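Long-range contacts in lipoprotein (Leptospira interrogans serogroup Icterohaemorrhagiae serovar copenhageni, PDB 6OE6), which is of unknown function but is a predicted lipoprotein of a pathogenic spirochaete, probably anchored to a membrane by a lipid at its N-terminus: residues 45-50 with 127-132; 72-77 with 110-115. All blocks are in the same frame, centred on the assembly; numbering follows the deposited sequence.

In the fold
The two contacts belong to the same five-stranded mixed sheet, one half of a two-sheet all-beta fold, and show how backbone pairing adapts to position. Contact 2 joins strands 70-77 and 108-116 inside that sheet: it is buried, antiparallel and regular, with mainly apolar side chains against the second sheet and a mixed, partly hydrated face on the other side. Contact 1 adds the short outermost strand 47-49 in parallel to the end of strand 119-129. It is only partly buried and gives way to a polar, poorly ordered turn. Strands 108-116 and 119-129 are neighbours, and Val128 CG2 packs on Tyr110 CE2 at 3.7 Å, which connects the contacts, their centres about 16 Å apart.

Contact 1. Residues 45-50 with 127-132; sequences NLIFPD and LVRSTR
With Ile47 CG1 beside the backbone N (chi1 -59°), which puts CG2 anti to that N, and Arg129 extended at chi2 (-172°), which carries CD outward, the two side chains run side by side, and CG2 of Ile47 lies 3.8 Å from CD of Arg129. They sit above a short parallel beta pairing, in which strand 47-49 forms the edge of a mixed sheet against the end of strand 119-129. The backbone bonds alternate as parallel strands require. Leu127 N donates to Leu46 O, Phe48 N gives a 2.8 Å bond to Leu127 O, and Arg129 N reaches Phe48 O at 2.9 Å. Phe48 O also receives the CA-H of Val128, so one carbonyl meets two consecutive residues of the partner strand.

Side chains alternate between the faces. Ile47, Leu127, Pro49 and Arg129 share the partly exposed one, where Tyr135 touches both Ile47 and Arg129. The polar end of Arg129 is engaged outside the two segments: its NH2 bonds to Thr133 O and forms a salt bridge with Glu147, tying the C-terminal segment to this edge. On the buried face, the ring of Phe48 meets those of Trp18 and Phe126 with planes at about 45°, while Val128 CG1 packs against CB of Asp50 at 3.8 Å.

Beyond Pro49 the strands give way to turns, and Thr131 is the centre of an inverse gamma turn. Its methyl CG2 touches Pro49 CB at 3.6 Å, an apolar contact at the very end of the pairing. The Asp50 and Thr131 side chains cross here, in a region where Ser130 and Thr131 are poorly ordered, and the hydroxyl OG1 of Thr131 donates a weak, 3.4 Å hydrogen bond to Asp50 OD1.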
# COMPACT_ATOMS: atom_id res chain seq x y z
N ASN A 45 11.03 2.19 -2.52
CA ASN A 45 11.03 3.62 -2.83
C ASN A 45 9.66 4.08 -3.36
O ASN A 45 9.57 4.81 -4.34
CB ASN A 45 12.13 3.97 -3.84
CG ASN A 45 13.52 3.56 -3.36
OD1 ASN A 45 14.25 2.85 -4.07
ND2 ASN A 45 13.90 4.00 -2.17
N LEU A 46 8.59 3.65 -2.70
CA LEU A 46 7.26 3.99 -3.17
C LEU A 46 6.89 5.39 -2.69
O LEU A 46 6.82 5.65 -1.47
CB LEU A 46 6.26 2.95 -2.69
CG LEU A 46 6.47 1.51 -3.16
CD1 LEU A 46 5.46 0.61 -2.46
CD2 LEU A 46 6.29 1.42 -4.68
N ILE A 47 6.67 6.29 -3.65
CA ILE A 47 6.36 7.69 -3.40
C ILE A 47 5.17 8.06 -4.28
O ILE A 47 5.30 8.14 -5.51
CB ILE A 47 7.55 8.61 -3.70
CG1 ILE A 47 8.75 8.23 -2.84
CG2 ILE A 47 7.16 10.07 -3.50
CD1 ILE A 47 9.98 9.01 -3.20
N PHE A 48 4.02 8.27 -3.66
CA PHE A 48 2.76 8.51 -4.36
C PHE A 48 2.25 9.93 -4.10
O PHE A 48 2.49 10.51 -3.03
CB PHE A 48 1.69 7.49 -3.91
CG PHE A 48 2.09 6.04 -4.13
CD1 PHE A 48 2.70 5.63 -5.30
CD2 PHE A 48 1.81 5.07 -3.16
CE1 PHE A 48 3.06 4.30 -5.51
CE2 PHE A 48 2.16 3.75 -3.36
CZ PHE A 48 2.79 3.36 -4.54
N PRO A 49 1.57 10.53 -5.06
CA PRO A 49 1.00 11.86 -4.85
C PRO A 49 -0.29 11.76 -4.06
O PRO A 49 -0.86 10.69 -3.90
CB PRO A 49 0.73 12.34 -6.28
CG PRO A 49 0.34 11.06 -6.98
CD PRO A 49 1.23 9.98 -6.39
N ASP A 50 -0.77 12.92 -3.58
CA ASP A 50 -1.98 12.98 -2.77
C ASP A 50 -3.24 13.23 -3.61
O ASP A 50 -4.32 13.44 -3.04
CB ASP A 50 -1.86 14.05 -1.69
CG ASP A 50 -1.96 15.48 -2.23
OD1 ASP A 50 -1.79 15.73 -3.45
OD2 ASP A 50 -2.22 16.38 -1.41
N LEU A 127 5.22 6.43 0.82
CA LEU A 127 5.02 7.83 1.17
C LEU A 127 3.91 8.41 0.31
O LEU A 127 3.78 8.04 -0.86
CB LEU A 127 6.29 8.65 0.92
CG LEU A 127 7.52 8.31 1.73
CD1 LEU A 127 8.65 9.26 1.35
CD2 LEU A 127 7.19 8.42 3.20
N VAL A 128 3.12 9.33 0.89
CA VAL A 128 2.17 10.19 0.16
C VAL A 128 2.66 11.62 0.29
O VAL A 128 2.90 12.10 1.40
CB VAL A 128 0.74 10.06 0.71
CG1 VAL A 128 -0.21 11.01 -0.05
CG2 VAL A 128 0.26 8.62 0.59
N ARG A 129 2.82 12.31 -0.84
CA ARG A 129 3.34 13.67 -0.80
C ARG A 129 2.39 14.66 -1.45
O ARG A 129 1.64 14.32 -2.37
CB ARG A 129 4.70 13.75 -1.49
CG ARG A 129 5.74 12.96 -0.75
CD ARG A 129 7.11 13.22 -1.32
NE ARG A 129 7.55 14.60 -1.14
CZ ARG A 129 7.65 15.50 -2.11
NH1 ARG A 129 7.32 15.17 -3.36
NH2 ARG A 129 8.09 16.72 -1.85
N SER A 130 2.41 15.90 -0.95
CA SER A 130 1.70 16.98 -1.60
C SER A 130 2.27 17.23 -2.98
O SER A 130 3.49 17.32 -3.16
CB SER A 130 1.79 18.26 -0.76
OG SER A 130 0.83 18.28 0.27
N THR A 131 1.39 17.34 -3.97
CA THR A 131 1.79 17.60 -5.34
C THR A 131 2.40 18.99 -5.48
O THR A 131 1.80 19.88 -6.09
CB THR A 131 0.60 17.42 -6.29
OG1 THR A 131 -0.59 17.93 -5.68
CG2 THR A 131 0.40 15.95 -6.61
N ARG A 132 3.60 19.18 -4.92
CA ARG A 132 4.30 20.46 -4.94
C ARG A 132 5.74 20.30 -4.46
O ARG A 132 5.98 20.26 -3.24
CB ARG A 132 3.57 21.50 -4.09

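Contact 2. Residues 72-77 with 110-115; sequences VSLSKF and YLLKVA
Segments 72-77 and 110-115, of strands 70-77 and 108-116, run antiparallel, their axes at 162°, with hydrogen-bonded pairs Ser73-Lys113 and Ser75-Leu111 alternating with the non-hydrogen-bonded pairs Val72-Val114, Leu74-Leu112 and Lys76-Tyr110. Each hydrogen-bonded pair exchanges two N-H...O=C bonds, among them Lys113 N to Ser73 O at 2.9 Å.

On the face turned to the other sheet of the fold, Leu112 CD1 reaches across to Val72 CB (3.9 Å), and Leu74 CD1 lies close to both Leu112 CB and Tyr110 CB. Tyr56 and Phe102 from the opposing sheet close over this aliphatic patch. At its end the Lys76 and Tyr110 side chains cross at a slant, CG of the lysine 3.6 Å from CE1 of the tyrosine. Extended from chi1 (-174°) through chi3, the lysine chain runs along the tyrosine and brings CE to 3.2 Å from Tyr110 OH; that hydroxyl is hydrogen-bonded to Ser106 O.

The face of Ser73, Ser75, Leu111 and Lys113 is mixed, with a hydrated polar part. One water bridges Ser73 OG (2.8 Å) and Ser75 OG (2.7 Å) while donating to Leu111 O, a carbonyl already bonded to Ser75 N. A second water joins Ser75 OG and, weakly, Lys113 NZ. The contact thus divides its chemistry: aliphatic and aromatic packing holds the sheets together, whereas on the opposite side water bridges the two serines and reaches the lysine only weakly.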
# COMPACT_ATOMS: atom_id res chain seq x y z
N VAL A 72 -6.14 -6.79 5.65
CA VAL A 72 -5.07 -5.81 5.56
C VAL A 72 -5.27 -4.80 6.68
O VAL A 72 -6.38 -4.61 7.18
CB VAL A 72 -5.03 -5.09 4.20
CG1 VAL A 72 -4.72 -6.11 3.10
CG2 VAL A 72 -6.37 -4.37 3.94
N SER A 73 -4.17 -4.15 7.06
CA SER A 73 -4.25 -2.96 7.89
C SER A 73 -3.36 -1.89 7.28
O SER A 73 -2.36 -2.18 6.61
CB SER A 73 -3.85 -3.24 9.33
OG SER A 73 -2.45 -3.36 9.46
N LEU A 74 -3.76 -0.65 7.47
CA LEU A 74 -2.92 0.47 7.10
C LEU A 74 -2.61 1.26 8.36
O LEU A 74 -3.49 1.47 9.20
CB LEU A 74 -3.64 1.34 6.06
CG LEU A 74 -2.75 2.38 5.38
CD1 LEU A 74 -1.71 1.71 4.47
CD2 LEU A 74 -3.66 3.27 4.49
N SER A 75 -1.36 1.65 8.51
CA SER A 75 -0.91 2.44 9.64
C SER A 75 -0.29 3.73 9.13
O SER A 75 0.38 3.73 8.09
CB SER A 75 0.14 1.67 10.47
OG SER A 75 -0.39 0.46 10.99
N LYS A 76 -0.46 4.81 9.87
CA LYS A 76 0.12 6.09 9.50
C LYS A 76 1.22 6.44 10.50
O LYS A 76 1.05 6.24 11.71
CB LYS A 76 -0.92 7.21 9.47
CG LYS A 76 -0.33 8.54 8.92
CD LYS A 76 -1.44 9.62 8.83
CE LYS A 76 -0.98 10.85 8.04
NZ LYS A 76 0.08 11.62 8.73
N PHE A 77 2.34 6.94 10.02
CA PHE A 77 3.45 7.27 10.92
C PHE A 77 3.22 8.60 11.64
O PHE A 77 3.01 9.66 11.00
CB PHE A 77 4.73 7.30 10.10
CG PHE A 77 5.99 7.27 10.91
CD1 PHE A 77 6.54 6.06 11.29
CD2 PHE A 77 6.63 8.43 11.28
CE1 PHE A 77 7.73 6.01 12.02
CE2 PHE A 77 7.81 8.40 12.00
CZ PHE A 77 8.37 7.18 12.37
N TYR A 110 3.21 5.61 5.37
CA TYR A 110 2.21 4.58 5.63
C TYR A 110 2.82 3.19 5.56
O TYR A 110 3.80 2.96 4.84
CB TYR A 110 1.03 4.63 4.61
CG TYR A 110 0.25 5.92 4.74
CD1 TYR A 110 -0.84 5.98 5.62
CD2 TYR A 110 0.64 7.08 4.06
CE1 TYR A 110 -1.54 7.15 5.80
CE2 TYR A 110 -0.07 8.26 4.22
CZ TYR A 110 -1.17 8.27 5.10
OH TYR A 110 -1.89 9.42 5.29
N LEU A 111 2.21 2.27 6.31
CA LEU A 111 2.63 0.88 6.40
C LEU A 111 1.40 0.03 6.15
O LEU A 111 0.42 0.10 6.90
CB LEU A 111 3.23 0.57 7.78
CG LEU A 111 3.67 -0.88 8.05
CD1 LEU A 111 4.79 -1.27 7.08
CD2 LEU A 111 4.09 -1.05 9.51
N LEU A 112 1.46 -0.79 5.11
CA LEU A 112 0.37 -1.69 4.73
C LEU A 112 0.80 -3.09 5.12
O LEU A 112 1.87 -3.53 4.72
CB LEU A 112 0.11 -1.60 3.23
CG LEU A 112 -0.84 -2.61 2.58
CD1 LEU A 112 -2.25 -2.52 3.20
CD2 LEU A 112 -0.89 -2.31 1.08
N LYS A 113 -0.01 -3.77 5.93
CA LYS A 113 0.28 -5.13 6.36
C LYS A 113 -0.77 -6.07 5.79
O LYS A 113 -1.94 -5.70 5.65
CB LYS A 113 0.26 -5.25 7.89
CG LYS A 113 1.33 -4.41 8.63
CD LYS A 113 1.20 -4.61 10.11
CE LYS A 113 2.10 -3.66 10.88
NZ LYS A 113 2.11 -4.02 12.31
N VAL A 114 -0.35 -7.30 5.48
CA VAL A 114 -1.25 -8.34 4.99
C VAL A 114 -1.25 -9.47 6.01
O VAL A 114 -0.18 -9.96 6.39
CB VAL A 114 -0.84 -8.85 3.60
CG1 VAL A 114 -1.78 -10.03 3.19
CG2 VAL A 114 -0.84 -7.73 2.54
N ALA A 115 -2.44 -9.88 6.45
CA ALA A 115 -2.58 -10.97 7.41
C ALA A 115 -3.35 -12.11 6.78
O ALA A 115 -4.34 -11.89 6.08
CB ALA A 115 -3.28 -10.51 8.69
O HOH W 1 -0.45 -1.46 9.13
O HOH W 2 0.43 -1.07 12.97